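Local structure of beta-lactamase (Sphaerobacter thermophilus, 4EWF) at residues 55-67 with 179-192. The protein probably hydrolyses the amide bond of beta-lactams to give substituted beta-amino acids, as a member of the class A beta-lactamase family. Residues are numbered along the deposited sequence; the frame is centred on the assembly and turned at random.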
loop_
_atom_site.group_PDB
_atom_site.type_symbol
_atom_site.label_atom_id
_atom_site.label_comp_id
_atom_site.label_asym_id
_atom_site.label_seq_id
_atom_site.Cartn_x
_atom_site.Cartn_y
_atom_site.Cartn_z
ATOM N N LYS A 55 5.661 -0.677 2.870
ATOM C CA LYS A 55 5.384 -1.443 4.074
ATOM C C LYS A 55 4.615 -2.732 3.771
ATOM O O LYS A 55 4.527 -3.619 4.619
ATOM C CB LYS A 55 4.678 -0.562 5.108
ATOM C CG LYS A 55 5.572 0.608 5.510
ATOM C CD LYS A 55 4.881 1.623 6.431
ATOM C CE LYS A 55 5.829 2.800 6.689
ATOM N NZ LYS A 55 5.245 3.770 7.662
ATOM N N ILE A 56 4.092 -2.855 2.550
ATOM C CA ILE A 56 3.406 -4.082 2.160
ATOM C C ILE A 56 4.383 -5.247 2.036
ATOM O O ILE A 56 4.254 -6.241 2.736
ATOM C CB ILE A 56 2.592 -3.906 0.858
ATOM C CG1 ILE A 56 1.351 -3.036 1.117
ATOM C CG2 ILE A 56 2.184 -5.281 0.278
ATOM C CD1 ILE A 56 0.624 -2.617 -0.181
ATOM N N PRO A 57 5.378 -5.132 1.142
ATOM C CA PRO A 57 6.326 -6.246 1.075
ATOM C C PRO A 57 7.082 -6.455 2.389
ATOM O O PRO A 57 7.495 -7.572 2.651
ATOM C CB PRO A 57 7.284 -5.834 -0.055
ATOM C CG PRO A 57 7.097 -4.369 -0.217
ATOM C CD PRO A 57 5.654 -4.097 0.129
ATOM N N LEU A 58 7.264 -5.410 3.196
ATOM C CA LEU A 58 7.886 -5.583 4.516
ATOM C C LEU A 58 7.028 -6.516 5.384
ATOM O O LEU A 58 7.530 -7.453 6.016
ATOM C CB LEU A 58 8.071 -4.223 5.214
ATOM C CG LEU A 58 8.472 -4.260 6.701
ATOM C CD1 LEU A 58 9.809 -4.964 6.928
ATOM C CD2 LEU A 58 8.496 -2.849 7.284
HETATM N N MSE A 59 5.723 -6.253 5.417
HETATM C CA MSE A 59 4.801 -7.117 6.146
HETATM C C MSE A 59 4.901 -8.561 5.643
HETATM O O MSE A 59 4.904 -9.507 6.426
HETATM C CB MSE A 59 3.366 -6.621 5.989
HETATM C CG MSE A 59 2.316 -7.527 6.643
HETATM SE SE MSE A 59 0.520 -6.791 6.428
HETATM C CE MSE A 59 0.391 -6.694 4.524
ATOM N N ILE A 60 4.979 -8.729 4.327
ATOM C CA ILE A 60 5.069 -10.066 3.768
ATOM C C ILE A 60 6.331 -10.761 4.286
ATOM O O ILE A 60 6.305 -11.944 4.637
ATOM C CB ILE A 60 5.020 -10.048 2.220
ATOM C CG1 ILE A 60 3.660 -9.513 1.757
ATOM C CG2 ILE A 60 5.256 -11.453 1.668
ATOM C CD1 ILE A 60 3.570 -9.168 0.231
ATOM N N ALA A 61 7.436 -10.023 4.348
ATOM C CA ALA A 61 8.686 -10.615 4.834
ATOM C C ALA A 61 8.511 -11.086 6.271
ATOM O O ALA A 61 9.001 -12.152 6.651
ATOM C CB ALA A 61 9.838 -9.627 4.732
ATOM N N VAL A 62 7.810 -10.285 7.068
ATOM C CA VAL A 62 7.536 -10.653 8.451
ATOM C C VAL A 62 6.732 -11.954 8.556
ATOM O O VAL A 62 7.127 -12.886 9.263
ATOM C CB VAL A 62 6.808 -9.517 9.198
ATOM C CG1 VAL A 62 6.357 -9.989 10.563
ATOM C CG2 VAL A 62 7.719 -8.298 9.309
ATOM N N TYR A 63 5.612 -12.041 7.844
ATOM C CA TYR A 63 4.798 -13.255 7.930
ATOM C C TYR A 63 5.503 -14.496 7.380
ATOM O O TYR A 63 5.266 -15.608 7.864
ATOM C CB TYR A 63 3.410 -13.068 7.296
ATOM C CG TYR A 63 2.478 -12.271 8.186
ATOM C CD1 TYR A 63 1.562 -12.916 9.018
ATOM C CD2 TYR A 63 2.542 -10.885 8.232
ATOM C CE1 TYR A 63 0.717 -12.198 9.850
ATOM C CE2 TYR A 63 1.704 -10.155 9.065
ATOM C CZ TYR A 63 0.789 -10.820 9.873
ATOM O OH TYR A 63 -0.041 -10.100 10.708
ATOM N N ARG A 64 6.374 -14.317 6.388
ATOM C CA ARG A 64 7.158 -15.447 5.878
ATOM C C ARG A 64 8.111 -15.956 6.954
ATOM O O ARG A 64 8.349 -17.158 7.069
ATOM C CB ARG A 64 7.953 -15.059 4.629
ATOM C CG ARG A 64 7.103 -14.833 3.399
ATOM C CD ARG A 64 7.950 -14.888 2.147
ATOM N NE ARG A 64 7.146 -14.634 0.960
ATOM C CZ ARG A 64 7.650 -14.450 -0.257
ATOM N NH1 ARG A 64 8.966 -14.486 -0.448
ATOM N NH2 ARG A 64 6.840 -14.220 -1.284
ATOM N N ALA A 65 8.649 -15.028 7.746
ATOM C CA ALA A 65 9.496 -15.394 8.880
ATOM C C ALA A 65 8.691 -16.193 9.903
ATOM O O ALA A 65 9.183 -17.173 10.477
ATOM C CB ALA A 65 10.089 -14.135 9.532
ATOM N N VAL A 66 7.455 -15.759 10.141
ATOM C CA VAL A 66 6.552 -16.476 11.037
ATOM C C VAL A 66 6.234 -17.860 10.468
ATOM O O VAL A 66 6.242 -18.841 11.201
ATOM C CB VAL A 66 5.241 -15.692 11.294
ATOM C CG1 VAL A 66 4.278 -16.520 12.142
ATOM C CG2 VAL A 66 5.540 -14.367 11.975
ATOM N N ASP A 67 5.980 -17.940 9.160
ATOM C CA ASP A 67 5.733 -19.241 8.520
ATOM C C ASP A 67 6.922 -20.192 8.693
ATOM O O ASP A 67 6.741 -21.381 8.945
ATOM C CB ASP A 67 5.425 -19.089 7.022
ATOM C CG ASP A 67 4.090 -18.407 6.755
ATOM O OD1 ASP A 67 3.247 -18.350 7.675
ATOM O OD2 ASP A 67 3.887 -17.934 5.613
ATOM N N ALA A 179 1.554 -15.064 -1.694
ATOM C CA ALA A 179 2.564 -14.192 -1.089
ATOM C C ALA A 179 3.274 -14.847 0.089
ATOM O O ALA A 179 4.431 -14.537 0.375
ATOM C CB ALA A 179 1.951 -12.848 -0.666
ATOM N N ALA A 180 2.561 -15.737 0.775
ATOM C CA ALA A 180 3.074 -16.475 1.929
ATOM C C ALA A 180 2.131 -17.663 2.103
ATOM O O ALA A 180 1.421 -18.016 1.160
ATOM C CB ALA A 180 3.092 -15.583 3.184
ATOM N N SER A 181 2.102 -18.290 3.277
ATOM C CA SER A 181 1.119 -19.353 3.500
ATOM C C SER A 181 -0.279 -18.740 3.421
ATOM O O SER A 181 -0.428 -17.524 3.563
ATOM C CB SER A 181 1.331 -20.031 4.850
ATOM O OG SER A 181 0.822 -19.235 5.903
ATOM N N GLN A 182 -1.295 -19.562 3.174
ATOM C CA GLN A 182 -2.663 -19.047 3.036
ATOM C C GLN A 182 -3.147 -18.400 4.333
ATOM O O GLN A 182 -3.851 -17.386 4.308
ATOM C CB GLN A 182 -3.634 -20.148 2.594
ATOM C CG GLN A 182 -5.083 -19.695 2.507
ATOM C CD GLN A 182 -5.265 -18.543 1.534
ATOM O OE1 GLN A 182 -5.243 -18.737 0.317
ATOM N NE2 GLN A 182 -5.434 -17.332 2.064
ATOM N N GLU A 183 -2.781 -18.988 5.469
ATOM C CA GLU A 183 -3.129 -18.408 6.765
ATOM C C GLU A 183 -2.545 -17.006 6.883
ATOM O O GLU A 183 -3.217 -16.071 7.321
ATOM C CB GLU A 183 -2.615 -19.275 7.924
ATOM C CG GLU A 183 -2.851 -18.652 9.295
ATOM C CD GLU A 183 -2.180 -19.414 10.431
ATOM O OE1 GLU A 183 -1.637 -18.759 11.353
ATOM O OE2 GLU A 183 -2.206 -20.663 10.410
ATOM N N SER A 184 -1.289 -16.860 6.481
ATOM C CA SER A 184 -0.646 -15.561 6.561
ATOM C C SER A 184 -1.258 -14.563 5.574
ATOM O O SER A 184 -1.501 -13.403 5.918
ATOM C CB SER A 184 0.865 -15.705 6.384
ATOM O OG SER A 184 1.422 -16.378 7.505
ATOM N N CYS A 185 -1.536 -15.005 4.354
ATOM C CA CYS A 185 -2.211 -14.113 3.408
ATOM C C CYS A 185 -3.559 -13.630 3.951
ATOM O O CYS A 185 -3.907 -12.459 3.833
ATOM C CB CYS A 185 -2.382 -14.774 2.039
ATOM S SG CYS A 185 -0.803 -15.026 1.187
ATOM N N THR A 186 -4.314 -14.535 4.561
ATOM C CA THR A 186 -5.576 -14.141 5.170
ATOM C C THR A 186 -5.361 -13.122 6.291
ATOM O O THR A 186 -6.072 -12.128 6.365
ATOM C CB THR A 186 -6.328 -15.360 5.696
ATOM O OG1 THR A 186 -6.583 -16.235 4.595
ATOM C CG2 THR A 186 -7.642 -14.937 6.335
ATOM N N ALA A 187 -4.374 -13.353 7.152
ATOM C CA ALA A 187 -4.069 -12.389 8.214
ATOM C C ALA A 187 -3.578 -11.041 7.674
ATOM O O ALA A 187 -3.836 -9.988 8.267
ATOM C CB ALA A 187 -3.047 -12.963 9.193
HETATM N N MSE A 188 -2.843 -11.063 6.568
HETATM C CA MSE A 188 -2.307 -9.816 6.026
HETATM C C MSE A 188 -3.398 -8.975 5.384
HETATM O O MSE A 188 -3.390 -7.747 5.498
HETATM C CB MSE A 188 -1.148 -10.073 5.059
HETATM C CG MSE A 188 0.131 -10.422 5.772
HETATM SE SE MSE A 188 1.626 -10.625 4.552
HETATM C CE MSE A 188 1.261 -12.397 3.896
ATOM N N LEU A 189 -4.337 -9.637 4.722
ATOM C CA LEU A 189 -5.470 -8.942 4.111
ATOM C C LEU A 189 -6.336 -8.302 5.194
ATOM O O LEU A 189 -6.846 -7.189 5.026
ATOM C CB LEU A 189 -6.300 -9.911 3.266
ATOM C CG LEU A 189 -5.635 -10.348 1.954
ATOM C CD1 LEU A 189 -6.376 -11.537 1.343
ATOM C CD2 LEU A 189 -5.557 -9.190 0.975
ATOM N N ALA A 190 -6.516 -9.015 6.303
ATOM C CA ALA A 190 -7.186 -8.432 7.454
ATOM C C ALA A 190 -6.434 -7.212 8.029
ATOM O O ALA A 190 -7.059 -6.273 8.525
ATOM C CB ALA A 190 -7.437 -9.503 8.540
HETATM N N MSE A 191 -5.101 -7.218 7.981
HETATM C CA MSE A 191 -4.342 -6.036 8.417
HETATM C C MSE A 191 -4.640 -4.843 7.504
HETATM O O MSE A 191 -4.890 -3.734 7.979
HETATM C CB MSE A 191 -2.831 -6.289 8.407
HETATM C CG MSE A 191 -2.314 -7.082 9.575
HETATM SE SE MSE A 191 -2.518 -6.100 11.277
HETATM C CE MSE A 191 -1.883 -7.516 12.477
ATOM N N LEU A 192 -4.576 -5.066 6.190
ATOM C CA LEU A 192 -4.866 -3.998 5.230
ATOM C C LEU A 192 -6.267 -3.422 5.434
ATOM O O LEU A 192 -6.487 -2.231 5.222
ATOM C CB LEU A 192 -4.681 -4.481 3.784
ATOM C CG LEU A 192 -3.219 -4.768 3.440
ATOM C CD1 LEU A 192 -3.112 -5.507 2.120
ATOM C CD2 LEU A 192 -2.406 -3.456 3.407
#
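Helices 55-67 and 182-192 run roughly antiparallel, their axes 143° apart and 9.9 Å from each other at closest approach, so that Tyr63 meets Ser184 near the start of the second helix and Ile56 meets Leu192 near its end. Tyr63 is the knob, its side chain set among Ser184, Ala187, Met188 and Met191. With CG of Met188 anti to the carbonyl carbon (chi1 -76°), Met188 CG lies over one face of the Tyr63 ring, 3.8 Å from its centroid, while the selenium of this selenomethionine stands obliquely to the ring in a Met-aromatic contact. Met188 SE also packs 3.6 Å from Ile60 CG1. Selenomethionine Met59 and Met188 lie alongside one another, pointing opposite ways, with Met59 SE 3.7 Å from Met188 CG; the unbranched chain lets Met59 reach Met191 CB as well.

The polar end is held by Asp67. Asp67 OD1 accepts hydrogen bonds from Ser184 OG (2.7 Å), on the syn side, and from Ser181 OG, above the carboxylate plane; Asp67 OD2 accepts one from Ser181 N (3.0 Å). Small serines allow this close approach, and Ser181 OG, as N-cap, also accepts from Ser184 N. Nearby, the extended Arg64 donates to Ala179 O from both NE (2.8 Å) and NH2, the oxygen lying in the guanidinium plane, while NH1 bonds Ser136 OG.

The pair belongs to the helical part of the class A beta-lactamase fold: helix 55-67 follows Ser52 and carries Lys55, which together fit the family's SxxK motif, and its opposite end is tied to the start of helix 182-192.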